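Nickel-dependent hydrogenase large subunit (Allochromatium vinosum, PDB 3MYR) is the large subunit of a heterodimeric [NiFe] hydrogenase, carrying the nickel-iron centre at which molecular hydrogen is oxidised and its electrons passed to an acceptor. Local coordinates at residues H16-A21 with P362-L367; Q30-G35 with G515-R520; V328-Y333 with D371-L376. One frame throughout, in Å; residues are numbered along the deposited sequence.

In the fold
From the N terminus the chain lays down strand 5-7, then strand 17-24 and its antiparallel neighbour, strand 27-35. Contact 1 brings 362-367, from the long loop between strands 324-327 and 378-381, onto strand 17-24, about 340 residues on. Contact 2 sets 515-520, just after helix 509-514, against strand 27-35 and closes a loop of nearly 480 residues. Contact 3 pinches the long loop upon itself, 328-333 against 371-376, and lies wholly within the span that contact 2 closes. Contact 1 crosses both of the others along the chain. L367 packs on W332, and S34 and R517 bond to Y373, so the three join the N-terminal sheet, the long loop and the C-terminal region.

Contact 1. Residues H16-A21 with P362-L367; sequences HLRIEA and PPYKQL
E20 OE1 is gripped by three N-H groups, one of them from across the contact. The backbone N of L367 gives a nearly straight bond of 2.8 Å to E20 OE1 (167° at the hydrogen), using the syn lone pair. R18 comes from the anti side and holds the same oxygen side-on in a salt bridge, its NE 2.6 Å from E20 OE1 and its NH2 adding a second bond. This fixes the guanidinium in rotation, and Y364 CE2 sits over the centre of one face, 3.5 Å from R18 CZ, the planes 63° apart. A water bridges R18 NH1 to Y364 O. R18 reaches this far because CG stands opposite the backbone N (chi1 160°) and the chain runs extended to NE; on the way CD lies 3.5 Å from L367 CD1. D8 and R4 give second partners to R18 NH1 and E20 OE2. A leucine in place of R18 brings no N-H, which would probably leave the E20 carboxylate short of its countercharge and freer to turn away from L367 N. The pair, probably both ionised, presents a fixed acceptor and a flat cation to the loop, which answers with a backbone N-H, a ring and a water; the loop in turn touches the small subunit.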
loop_
_atom_site.group_PDB
_atom_site.type_symbol
_atom_site.label_atom_id
_atom_site.label_comp_id
_atom_site.label_asym_id
_atom_site.label_seq_id
_atom_site.Cartn_x
_atom_site.Cartn_y
_atom_site.Cartn_z
ATOM N N HIS B 16 -5.288 1.270 10.064
ATOM C CA HIS B 16 -5.744 1.553 11.423
ATOM C C HIS B 16 -5.773 0.306 12.279
ATOM O O HIS B 16 -6.711 -0.482 12.177
ATOM C CB HIS B 16 -7.146 2.205 11.364
ATOM C CG HIS B 16 -7.094 3.598 10.831
ATOM N ND1 HIS B 16 -7.520 3.934 9.555
ATOM C CD2 HIS B 16 -6.499 4.701 11.328
ATOM C CE1 HIS B 16 -7.315 5.227 9.350
ATOM N NE2 HIS B 16 -6.664 5.703 10.398
ATOM N N LEU B 17 -4.749 0.131 13.104
ATOM C CA LEU B 17 -4.562 -1.087 13.851
ATOM C C LEU B 17 -4.410 -0.755 15.327
ATOM O O LEU B 17 -3.666 0.130 15.718
ATOM C CB LEU B 17 -3.359 -1.876 13.355
ATOM C CG LEU B 17 -2.973 -3.216 14.054
ATOM C CD1 LEU B 17 -3.978 -4.367 13.799
ATOM C CD2 LEU B 17 -1.542 -3.709 13.619
ATOM N N ARG B 18 -5.096 -1.550 16.133
ATOM C CA ARG B 18 -5.032 -1.454 17.593
ATOM C C ARG B 18 -4.550 -2.857 18.083
ATOM O O ARG B 18 -5.050 -3.890 17.574
ATOM C CB ARG B 18 -6.440 -1.121 18.165
ATOM C CG ARG B 18 -6.623 -1.472 19.690
ATOM C CD ARG B 18 -8.032 -1.085 20.085
ATOM N NE ARG B 18 -8.220 -0.967 21.534
ATOM C CZ ARG B 18 -8.308 0.170 22.217
ATOM N NH1 ARG B 18 -8.214 1.343 21.581
ATOM N NH2 ARG B 18 -8.541 0.128 23.542
ATOM N N ILE B 19 -3.552 -2.884 18.971
ATOM C CA ILE B 19 -3.148 -4.107 19.676
ATOM C C ILE B 19 -3.512 -3.981 21.144
ATOM O O ILE B 19 -3.232 -2.926 21.763
ATOM C CB ILE B 19 -1.611 -4.338 19.565
ATOM C CG1 ILE B 19 -1.178 -4.444 18.085
ATOM C CG2 ILE B 19 -1.176 -5.597 20.379
ATOM C CD1 ILE B 19 -1.685 -5.684 17.410
ATOM N N GLU B 20 -4.158 -5.029 21.705
ATOM C CA GLU B 20 -4.325 -5.127 23.158
ATOM C C GLU B 20 -3.569 -6.362 23.614
ATOM O O GLU B 20 -3.516 -7.367 22.885
ATOM C CB GLU B 20 -5.814 -5.182 23.519
ATOM C CG GLU B 20 -6.487 -3.831 23.164
ATOM C CD GLU B 20 -7.925 -3.683 23.715
ATOM O OE1 GLU B 20 -8.597 -2.634 23.457
ATOM O OE2 GLU B 20 -8.375 -4.616 24.397
ATOM N N ALA B 21 -2.916 -6.272 24.773
ATOM C CA ALA B 21 -2.115 -7.381 25.283
ATOM C C ALA B 21 -2.446 -7.601 26.775
ATOM O O ALA B 21 -2.401 -6.659 27.594
ATOM C CB ALA B 21 -0.637 -7.077 25.114
ATOM N N PRO B 362 -17.508 4.434 21.060
ATOM C CA PRO B 362 -16.523 5.473 21.364
ATOM C C PRO B 362 -17.130 6.509 22.278
ATOM O O PRO B 362 -18.296 6.800 22.146
ATOM C CB PRO B 362 -16.315 6.129 20.015
ATOM C CG PRO B 362 -16.509 4.946 19.008
ATOM C CD PRO B 362 -17.707 4.259 19.606
ATOM N N PRO B 363 -16.344 7.138 23.162
ATOM C CA PRO B 363 -14.915 6.950 23.421
ATOM C C PRO B 363 -14.744 5.673 24.292
ATOM O O PRO B 363 -15.512 5.484 25.201
ATOM C CB PRO B 363 -14.533 8.226 24.207
ATOM C CG PRO B 363 -15.821 8.584 24.956
ATOM C CD PRO B 363 -16.927 8.244 23.965
ATOM N N TYR B 364 -13.836 4.764 23.945
ATOM C CA TYR B 364 -13.637 3.617 24.808
ATOM C C TYR B 364 -12.161 3.431 25.093
ATOM O O TYR B 364 -11.327 3.951 24.354
ATOM C CB TYR B 364 -14.186 2.392 24.128
ATOM C CG TYR B 364 -13.484 2.014 22.817
ATOM C CD1 TYR B 364 -14.096 2.276 21.566
ATOM C CD2 TYR B 364 -12.241 1.360 22.823
ATOM C CE1 TYR B 364 -13.522 1.845 20.383
ATOM C CE2 TYR B 364 -11.645 0.939 21.615
ATOM C CZ TYR B 364 -12.281 1.201 20.401
ATOM O OH TYR B 364 -11.717 0.807 19.182
ATOM N N LYS B 365 -11.849 2.705 26.163
ATOM C CA LYS B 365 -10.466 2.428 26.563
ATOM C C LYS B 365 -10.088 0.959 26.316
ATOM O O LYS B 365 -8.912 0.631 26.263
ATOM C CB LYS B 365 -10.237 2.772 28.069
ATOM C CG LYS B 365 -10.614 4.199 28.490
ATOM C CD LYS B 365 -9.850 5.251 27.655
ATOM C CE LYS B 365 -8.634 5.826 28.439
ATOM N NZ LYS B 365 -7.632 6.580 27.570
ATOM N N GLN B 366 -11.074 0.077 26.203
ATOM C CA GLN B 366 -10.812 -1.365 26.011
ATOM C C GLN B 366 -11.793 -1.942 25.006
ATOM O O GLN B 366 -12.983 -1.710 25.128
ATOM C CB GLN B 366 -11.078 -2.162 27.294
ATOM C CG GLN B 366 -10.141 -1.873 28.422
ATOM C CD GLN B 366 -9.040 -2.933 28.517
ATOM O OE1 GLN B 366 -9.332 -4.163 28.743
ATOM N NE2 GLN B 366 -7.787 -2.478 28.391
ATOM N N LEU B 367 -11.321 -2.794 24.108
ATOM C CA LEU B 367 -12.249 -3.638 23.354
ATOM C C LEU B 367 -12.999 -4.628 24.251
ATOM O O LEU B 367 -12.572 -4.940 25.352
ATOM C CB LEU B 367 -11.495 -4.429 22.315
ATOM C CG LEU B 367 -10.940 -3.509 21.208
ATOM C CD1 LEU B 367 -9.646 -4.123 20.615
ATOM C CD2 LEU B 367 -11.905 -3.185 20.131
HETATM O O HOH W 1 -8.713 3.307 23.636
#

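Contact 2. Residues Q30-G35 with G515-R520; sequences QAYSSG and GPRDGR
Y32 and R517 stack, the guanidinium set over one face of the phenol ring with 4.2 Å between the two centres and 26° between the planes; the cation-pi contact is off-centre. The overlap falls toward the rim of the ring, where Y32 CD1 is 3.4 Å from R517 NH1. At the guanidinium edge the carbonyl of A31 takes two bonds: a sound one from R517 NH1 to A31 O at 2.7 Å, in the carbonyl plane, and a weak one from R517 NH2 to A31 O at 3.1 Å. Ring on the face and carbonyl at the edge together hold the group against tilting and turning. The R517 side chain gets there by running extended from CG to NE, after CG has been set opposite its own carbonyl carbon (chi1 -76°). Further along the strand, P516 CB rests 4.1 Å from S33 O, while S33 OG bonds to A514 O, at the end of helix 509-514. E527 of helix 525-531 completes the setting with a salt bridge to R517 NH1 and a hydrogen bond from S33 N. The positive charge of R517 is therefore shared by a carboxylate, a carbonyl and a pi face, an arrangement likely to keep it ionised although the residue is buried.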
loop_
_atom_site.group_PDB
_atom_site.type_symbol
_atom_site.label_atom_id
_atom_site.label_comp_id
_atom_site.label_asym_id
_atom_site.label_seq_id
_atom_site.Cartn_x
_atom_site.Cartn_y
_atom_site.Cartn_z
ATOM N N GLN B 30 -1.619 -12.981 26.452
ATOM C CA GLN B 30 -2.531 -13.062 25.288
ATOM C C GLN B 30 -2.460 -11.743 24.536
ATOM O O GLN B 30 -2.411 -10.663 25.158
ATOM C CB GLN B 30 -3.997 -13.311 25.677
ATOM C CG GLN B 30 -4.378 -14.691 26.292
ATOM C CD GLN B 30 -4.410 -15.861 25.264
ATOM O OE1 GLN B 30 -3.423 -16.614 25.149
ATOM N NE2 GLN B 30 -5.547 -16.041 24.553
ATOM N N ALA B 31 -2.483 -11.816 23.210
ATOM C CA ALA B 31 -2.546 -10.614 22.391
ATOM C C ALA B 31 -3.820 -10.623 21.510
ATOM O O ALA B 31 -4.308 -11.689 21.077
ATOM C CB ALA B 31 -1.284 -10.509 21.527
ATOM N N TYR B 32 -4.325 -9.425 21.216
ATOM C CA TYR B 32 -5.523 -9.255 20.377
ATOM C C TYR B 32 -5.214 -8.186 19.325
ATOM O O TYR B 32 -4.623 -7.134 19.655
ATOM C CB TYR B 32 -6.757 -8.849 21.202
ATOM C CG TYR B 32 -7.029 -9.831 22.287
ATOM C CD1 TYR B 32 -7.980 -10.861 22.110
ATOM C CD2 TYR B 32 -6.315 -9.778 23.486
ATOM C CE1 TYR B 32 -8.199 -11.800 23.096
ATOM C CE2 TYR B 32 -6.545 -10.725 24.508
ATOM C CZ TYR B 32 -7.475 -11.735 24.281
ATOM O OH TYR B 32 -7.738 -12.666 25.282
ATOM N N SER B 33 -5.516 -8.534 18.061
ATOM C CA SER B 33 -5.273 -7.693 16.884
ATOM C C SER B 33 -6.642 -7.176 16.380
ATOM O O SER B 33 -7.568 -7.966 16.114
ATOM C CB SER B 33 -4.632 -8.527 15.771
ATOM O OG SER B 33 -4.505 -7.692 14.620
ATOM N N SER B 34 -6.788 -5.858 16.303
ATOM C CA SER B 34 -8.038 -5.240 15.944
ATOM C C SER B 34 -7.879 -4.167 14.869
ATOM O O SER B 34 -7.183 -3.186 15.088
ATOM C CB SER B 34 -8.614 -4.560 17.181
ATOM O OG SER B 34 -9.792 -3.857 16.783
ATOM N N GLY B 35 -8.546 -4.347 13.727
ATOM C CA GLY B 35 -8.614 -3.341 12.621
ATOM C C GLY B 35 -9.777 -2.385 12.883
ATOM O O GLY B 35 -10.891 -2.849 13.109
ATOM N N GLY B 515 -5.822 -10.989 11.160
ATOM C CA GLY B 515 -7.233 -11.263 11.453
ATOM C C GLY B 515 -7.350 -11.870 12.847
ATOM O O GLY B 515 -6.364 -12.378 13.402
ATOM N N PRO B 516 -8.545 -11.820 13.438
ATOM C CA PRO B 516 -8.605 -12.169 14.865
ATOM C C PRO B 516 -8.839 -13.668 15.052
ATOM O O PRO B 516 -8.621 -14.482 14.119
ATOM C CB PRO B 516 -9.825 -11.347 15.369
ATOM C CG PRO B 516 -10.791 -11.470 14.162
ATOM C CD PRO B 516 -9.839 -11.290 12.926
ATOM N N ARG B 517 -9.261 -14.026 16.259
ATOM C CA ARG B 517 -9.540 -15.422 16.618
ATOM C C ARG B 517 -10.755 -15.956 15.899
ATOM O O ARG B 517 -11.593 -15.177 15.458
ATOM C CB ARG B 517 -9.729 -15.560 18.105
ATOM C CG ARG B 517 -8.427 -15.519 18.903
ATOM C CD ARG B 517 -8.653 -15.049 20.387
ATOM N NE ARG B 517 -7.420 -15.171 21.214
ATOM C CZ ARG B 517 -6.353 -14.354 21.142
ATOM N NH1 ARG B 517 -6.360 -13.310 20.325
ATOM N NH2 ARG B 517 -5.271 -14.558 21.920
ATOM N N ASP B 518 -10.846 -17.296 15.829
ATOM C CA ASP B 518 -11.966 -18.011 15.217
ATOM C C ASP B 518 -12.767 -18.703 16.325
ATOM O O ASP B 518 -12.593 -18.392 17.504
ATOM C CB ASP B 518 -11.482 -19.045 14.155
ATOM C CG ASP B 518 -10.613 -20.157 14.762
ATOM O OD1 ASP B 518 -10.679 -20.395 15.997
ATOM O OD2 ASP B 518 -9.788 -20.750 14.029
ATOM N N GLY B 519 -13.694 -19.580 15.960
ATOM C CA GLY B 519 -14.591 -20.202 16.976
ATOM C C GLY B 519 -13.932 -21.163 17.957
ATOM O O GLY B 519 -14.527 -21.498 18.976
ATOM N N ARG B 520 -12.715 -21.619 17.636
ATOM C CA ARG B 520 -11.966 -22.552 18.492
ATOM C C ARG B 520 -11.004 -21.746 19.380
ATOM O O ARG B 520 -10.120 -22.327 20.012
ATOM C CB ARG B 520 -11.160 -23.583 17.644
ATOM C CG ARG B 520 -11.966 -24.612 16.760
ATOM C CD ARG B 520 -13.108 -23.938 15.851
ATOM N NE ARG B 520 -12.838 -23.954 14.388
ATOM C CZ ARG B 520 -13.194 -23.026 13.470
ATOM N NH1 ARG B 520 -12.773 -23.226 12.222
ATOM N NH2 ARG B 520 -13.895 -21.893 13.770
#

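Contact 3. Residues V328-Y333 with D371-L376; sequences VNHSWY and DGYSWL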
loop_
_atom_site.group_PDB
_atom_site.type_symbol
_atom_site.label_atom_id
_atom_site.label_comp_id
_atom_site.label_asym_id
_atom_site.label_seq_id
_atom_site.Cartn_x
_atom_site.Cartn_y
_atom_site.Cartn_z
ATOM N N VAL B 328 -16.155 -15.276 11.250
ATOM C CA VAL B 328 -16.509 -14.022 11.858
ATOM C C VAL B 328 -16.884 -14.186 13.340
ATOM O O VAL B 328 -17.498 -13.307 13.911
ATOM C CB VAL B 328 -17.547 -13.257 11.090
ATOM C CG1 VAL B 328 -17.032 -12.948 9.656
ATOM C CG2 VAL B 328 -18.932 -14.027 11.065
ATOM N N ASN B 329 -16.451 -15.284 13.960
ATOM C CA ASN B 329 -16.781 -15.524 15.381
ATOM C C ASN B 329 -16.296 -14.361 16.241
ATOM O O ASN B 329 -16.815 -14.194 17.318
ATOM C CB ASN B 329 -16.033 -16.732 15.931
ATOM C CG ASN B 329 -16.132 -17.944 15.035
ATOM O OD1 ASN B 329 -15.352 -18.078 14.091
ATOM N ND2 ASN B 329 -17.025 -18.887 15.392
ATOM N N HIS B 330 -15.226 -13.650 15.817
ATOM C CA HIS B 330 -14.721 -12.487 16.589
ATOM C C HIS B 330 -14.524 -11.241 15.705
ATOM O O HIS B 330 -13.624 -10.451 15.956
ATOM C CB HIS B 330 -13.412 -12.835 17.294
ATOM C CG HIS B 330 -13.611 -13.717 18.489
ATOM N ND1 HIS B 330 -13.381 -15.078 18.463
ATOM C CD2 HIS B 330 -14.102 -13.436 19.724
ATOM C CE1 HIS B 330 -13.649 -15.590 19.660
ATOM N NE2 HIS B 330 -14.079 -14.616 20.442
ATOM N N SER B 331 -15.433 -11.052 14.726
ATOM C CA SER B 331 -15.377 -9.957 13.752
ATOM C C SER B 331 -16.738 -9.277 13.750
ATOM O O SER B 331 -17.755 -9.903 14.073
ATOM C CB SER B 331 -15.088 -10.495 12.343
ATOM O OG SER B 331 -13.911 -11.319 12.376
ATOM N N TRP B 332 -16.751 -8.003 13.353
ATOM C CA TRP B 332 -17.957 -7.188 13.383
ATOM C C TRP B 332 -18.843 -7.342 12.149
ATOM O O TRP B 332 -19.110 -6.354 11.444
ATOM C CB TRP B 332 -17.532 -5.752 13.617
ATOM C CG TRP B 332 -16.990 -5.558 14.997
ATOM C CD1 TRP B 332 -17.542 -6.019 16.162
ATOM C CD2 TRP B 332 -15.841 -4.780 15.380
ATOM N NE1 TRP B 332 -16.805 -5.600 17.246
ATOM C CE2 TRP B 332 -15.750 -4.842 16.805
ATOM C CE3 TRP B 332 -14.932 -3.978 14.669
ATOM C CZ2 TRP B 332 -14.740 -4.159 17.548
ATOM C CZ3 TRP B 332 -13.892 -3.301 15.404
ATOM C CH2 TRP B 332 -13.827 -3.395 16.830
ATOM N N TYR B 333 -19.294 -8.576 11.893
ATOM C CA TYR B 333 -20.027 -8.929 10.699
ATOM C C TYR B 333 -21.173 -9.872 11.115
ATOM O O TYR B 333 -21.132 -10.563 12.195
ATOM C CB TYR B 333 -19.141 -9.659 9.662
ATOM C CG TYR B 333 -18.072 -8.758 9.064
ATOM C CD1 TYR B 333 -16.769 -8.727 9.617
ATOM C CD2 TYR B 333 -18.377 -7.884 8.009
ATOM C CE1 TYR B 333 -15.800 -7.865 9.121
ATOM C CE2 TYR B 333 -17.415 -7.005 7.510
ATOM C CZ TYR B 333 -16.133 -6.978 8.094
ATOM O OH TYR B 333 -15.130 -6.148 7.595
ATOM N N ASP B 371 -16.655 -11.239 22.010
ATOM C CA ASP B 371 -17.320 -11.506 20.703
ATOM C C ASP B 371 -16.523 -10.782 19.561
ATOM O O ASP B 371 -15.312 -10.974 19.438
ATOM C CB ASP B 371 -18.815 -11.084 20.768
ATOM C CG ASP B 371 -19.681 -11.637 19.596
ATOM O OD1 ASP B 371 -19.469 -12.780 19.105
ATOM O OD2 ASP B 371 -20.639 -10.926 19.207
ATOM N N GLY B 372 -17.175 -9.992 18.721
ATOM C CA GLY B 372 -16.417 -9.271 17.669
ATOM C C GLY B 372 -15.463 -8.257 18.286
ATOM O O GLY B 372 -15.824 -7.510 19.236
ATOM N N TYR B 373 -14.225 -8.225 17.791
ATOM C CA TYR B 373 -13.286 -7.213 18.268
ATOM C C TYR B 373 -12.426 -6.609 17.136
ATOM O O TYR B 373 -11.371 -5.950 17.392
ATOM C CB TYR B 373 -12.440 -7.754 19.474
ATOM C CG TYR B 373 -11.456 -8.922 19.177
ATOM C CD1 TYR B 373 -11.759 -10.238 19.543
ATOM C CD2 TYR B 373 -10.215 -8.674 18.552
ATOM C CE1 TYR B 373 -10.834 -11.289 19.313
ATOM C CE2 TYR B 373 -9.291 -9.682 18.309
ATOM C CZ TYR B 373 -9.631 -10.998 18.692
ATOM O OH TYR B 373 -8.763 -11.988 18.423
ATOM N N SER B 374 -12.873 -6.809 15.881
ATOM C CA SER B 374 -12.135 -6.373 14.739
ATOM C C SER B 374 -13.003 -6.236 13.490
ATOM O O SER B 374 -13.971 -6.971 13.313
ATOM C CB SER B 374 -10.969 -7.375 14.425
ATOM O OG SER B 374 -10.152 -6.881 13.293
ATOM N N TRP B 375 -12.591 -5.335 12.578
ATOM C CA TRP B 375 -13.199 -5.231 11.277
ATOM C C TRP B 375 -12.575 -6.228 10.326
ATOM O O TRP B 375 -13.091 -6.370 9.230
ATOM C CB TRP B 375 -13.167 -3.817 10.664
ATOM C CG TRP B 375 -14.170 -2.877 11.289
ATOM C CD1 TRP B 375 -13.898 -1.774 12.051
ATOM C CD2 TRP B 375 -15.578 -2.930 11.144
ATOM N NE1 TRP B 375 -15.065 -1.154 12.440
ATOM C CE2 TRP B 375 -16.121 -1.877 11.929
ATOM C CE3 TRP B 375 -16.460 -3.846 10.521
ATOM C CZ2 TRP B 375 -17.507 -1.629 12.006
ATOM C CZ3 TRP B 375 -17.848 -3.575 10.580
ATOM C CH2 TRP B 375 -18.353 -2.506 11.345
ATOM N N LEU B 376 -11.549 -6.965 10.760
ATOM C CA LEU B 376 -11.005 -8.057 9.908
ATOM C C LEU B 376 -11.802 -9.325 10.070
ATOM O O LEU B 376 -12.071 -9.733 11.209
ATOM C CB LEU B 376 -9.501 -8.381 10.182
ATOM C CG LEU B 376 -8.496 -7.281 9.716
ATOM C CD1 LEU B 376 -8.578 -6.018 10.658
ATOM C CD2 LEU B 376 -7.101 -7.932 9.854
#
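W332 lies at the heart of the contact, one face of its indole covered by the backbone of Y373 and S374, with W332 CZ2 3.4 Å from Y373 C. Its edge points at the face of W375 in an edge-to-face pair, planes 68° apart, while W332 CB makes a CH-pi contact 3.9 Å from the centroid of the W375 six-membered ring. W375 in turn presents its edge to the face of Y333. Y333 OH donates to W375 O at 2.6 Å, in the carbonyl plane, and S331 OG donates to L376 O at 2.7 Å. Two backbone bonds align the segments: W332 N to S374 O at 3.0 Å, and Y373 N to H330 O at 2.9 Å. Y373 holds CG between its backbone N and carbonyl carbon (chi1 66°), bringing CE1 against H330 CB. G372 fits close to W332, where a CB would clash with CD1. Further out, an ST turn at S374 shapes its segment, R357 forms a salt bridge with D371 OD1, E527 bonds to Y373 OH, and W375 NE1 reaches G84 of the small subunit. V560 touches Y333 and W375, and the Y333 side chain ends about 7 Å from the magnesium ion bound at E42, A506 and H561, so the Y333 end of this aromatic cluster lies beside that site.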